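Local atomic coordinates of GCN5-related N-acetyltransferase (Kribbella flavida, PDB entry 4IUS), a protein that probably transfers an acyl group, most likely acetyl from acetyl-CoA, to an amine, as GCN5-related N-acetyltransferases do. Residues V109-L114 with Q213-G218. The protein carries 1 engineered substitution. Residues are numbered along the deposited sequence; the frame is centred on the assembly and turned at random.
Sequences VEPGDL and QAFEVG
Pro111 and Phe215 come nearest by their CA atoms, 6.4 Å apart, where the chain leaving strand 99-109 turns past the C-terminal end of helix 202-216. The turn is held by Asp113 N bonding to Glu110 O at 3.0 Å, while at the helix end Gln213 O accepts from both Val217 N and Gly218 N. No hydrogen bond joins the two segments. With CG anti to its carbonyl carbon (chi1 -67°), Phe215 carries its ring out from the helix to lie against Pro111, with Val109 and Leu114 beside it. Pro111 lies over one face in a CH-pi contact, its CG 3.6 Å from the centroid of the Phe215 ring and only 8° off the normal. Val109 O meets the ring edge, 3.5 Å from Phe215 CZ, and Val109 CG1 touches that same carbon. Leu114 CD2 comes in obliquely, 4.1 Å from Phe215 CD2. Were Phe215 replaced by an alanine, Pro111, Val109 and Leu114 would probably lose the ring they share, and a gap would open between turn and helix. Near the surface of the GNAT fold, the contact packs the helix against the strand's exit: Val109 pairs through its backbone with Ala223 of strand 222-225, which Phe215 also touches.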
loop_
_atom_site.group_PDB
_atom_site.type_symbol
_atom_site.label_atom_id
_atom_site.label_comp_id
_atom_site.label_asym_id
_atom_site.label_seq_id
_atom_site.Cartn_x
_atom_site.Cartn_y
_atom_site.Cartn_z
ATOM N N VAL A 109 0.148 12.023 5.683
ATOM C CA VAL A 109 -0.021 13.463 5.542
ATOM C C VAL A 109 -1.529 13.754 5.406
ATOM O O VAL A 109 -2.324 12.948 4.890
ATOM C CB VAL A 109 0.753 14.035 4.312
ATOM C CG1 VAL A 109 0.114 13.602 2.965
ATOM C CG2 VAL A 109 0.859 15.563 4.400
ATOM N N GLU A 110 -1.919 14.930 5.884
ATOM C CA GLU A 110 -3.304 15.420 5.793
ATOM C C GLU A 110 -3.327 16.640 4.849
ATOM O O GLU A 110 -2.276 17.245 4.603
ATOM C CB GLU A 110 -3.818 15.835 7.154
ATOM C CG GLU A 110 -4.037 14.636 8.062
ATOM C CD GLU A 110 -4.724 14.980 9.375
ATOM O OE1 GLU A 110 -4.328 15.971 10.030
ATOM O OE2 GLU A 110 -5.659 14.241 9.771
ATOM N N PRO A 111 -4.519 16.987 4.347
ATOM C CA PRO A 111 -4.528 18.004 3.260
ATOM C C PRO A 111 -3.843 19.341 3.543
ATOM O O PRO A 111 -3.163 19.903 2.665
ATOM C CB PRO A 111 -6.033 18.155 2.983
ATOM C CG PRO A 111 -6.583 16.804 3.276
ATOM C CD PRO A 111 -5.829 16.321 4.468
ATOM N N GLY A 112 -4.032 19.857 4.741
ATOM C CA GLY A 112 -3.506 21.166 5.110
ATOM C C GLY A 112 -1.994 21.166 5.248
ATOM O O GLY A 112 -1.389 22.220 5.333
ATOM N N ASP A 113 -1.354 19.988 5.265
ATOM C CA ASP A 113 0.094 19.850 5.480
ATOM C C ASP A 113 0.859 19.450 4.222
ATOM O O ASP A 113 2.086 19.457 4.212
ATOM C CB ASP A 113 0.337 18.825 6.583
ATOM C CG ASP A 113 -0.159 19.302 7.956
ATOM O OD1 ASP A 113 -0.146 20.515 8.224
ATOM O OD2 ASP A 113 -0.567 18.447 8.773
ATOM N N LEU A 114 0.143 19.096 3.162
ATOM C CA LEU A 114 0.803 18.682 1.929
ATOM C C LEU A 114 1.471 19.896 1.257
ATOM O O LEU A 114 0.890 20.989 1.176
ATOM C CB LEU A 114 -0.204 18.099 0.950
ATOM C CG LEU A 114 0.360 17.636 -0.412
ATOM C CD1 LEU A 114 1.340 16.478 -0.254
ATOM C CD2 LEU A 114 -0.820 17.308 -1.312
ATOM N N GLN A 213 -4.205 15.139 -5.766
ATOM C CA GLN A 213 -5.409 14.740 -6.445
ATOM C C GLN A 213 -6.318 13.829 -5.614
ATOM O O GLN A 213 -7.556 13.965 -5.639
ATOM C CB GLN A 213 -5.047 14.101 -7.801
ATOM C CG GLN A 213 -4.299 15.035 -8.748
ATOM C CD GLN A 213 -4.995 16.368 -8.857
ATOM O OE1 GLN A 213 -6.151 16.435 -9.254
ATOM N NE2 GLN A 213 -4.312 17.444 -8.429
ATOM N N ALA A 214 -5.727 12.934 -4.832
ATOM C CA ALA A 214 -6.503 12.110 -3.939
ATOM C C ALA A 214 -7.332 12.981 -2.985
ATOM O O ALA A 214 -8.485 12.688 -2.718
ATOM C CB ALA A 214 -5.590 11.154 -3.158
ATOM N N PHE A 215 -6.726 14.071 -2.486
ATOM C CA PHE A 215 -7.444 14.992 -1.608
ATOM C C PHE A 215 -8.453 15.865 -2.356
ATOM O O PHE A 215 -9.575 16.074 -1.877
ATOM C CB PHE A 215 -6.451 15.906 -0.926
ATOM C CG PHE A 215 -5.503 15.252 0.069
ATOM C CD1 PHE A 215 -5.821 14.099 0.757
ATOM C CD2 PHE A 215 -4.294 15.824 0.348
ATOM C CE1 PHE A 215 -4.961 13.575 1.711
ATOM C CE2 PHE A 215 -3.427 15.300 1.301
ATOM C CZ PHE A 215 -3.766 14.186 1.981
ATOM N N GLU A 216 -8.059 16.405 -3.498
ATOM C CA GLU A 216 -8.884 17.406 -4.198
ATOM C C GLU A 216 -10.024 16.814 -4.980
ATOM O O GLU A 216 -11.105 17.398 -5.013
ATOM C CB GLU A 216 -8.033 18.227 -5.148
ATOM C CG GLU A 216 -7.091 19.188 -4.474
ATOM C CD GLU A 216 -6.348 20.122 -5.453
ATOM O OE1 GLU A 216 -6.479 19.990 -6.715
ATOM O OE2 GLU A 216 -5.633 21.003 -4.928
ATOM N N VAL A 217 -9.774 15.705 -5.681
ATOM C CA VAL A 217 -10.823 15.060 -6.473
ATOM C C VAL A 217 -11.251 13.680 -5.939
ATOM O O VAL A 217 -12.359 13.247 -6.202
ATOM C CB VAL A 217 -10.465 14.972 -7.979
ATOM C CG1 VAL A 217 -10.351 16.371 -8.584
ATOM C CG2 VAL A 217 -9.203 14.158 -8.225
ATOM N N GLY A 218 -10.399 13.016 -5.172
ATOM C CA GLY A 218 -10.720 11.682 -4.650
ATOM C C GLY A 218 -11.511 11.647 -3.359
ATOM O O GLY A 218 -11.964 10.592 -2.945
#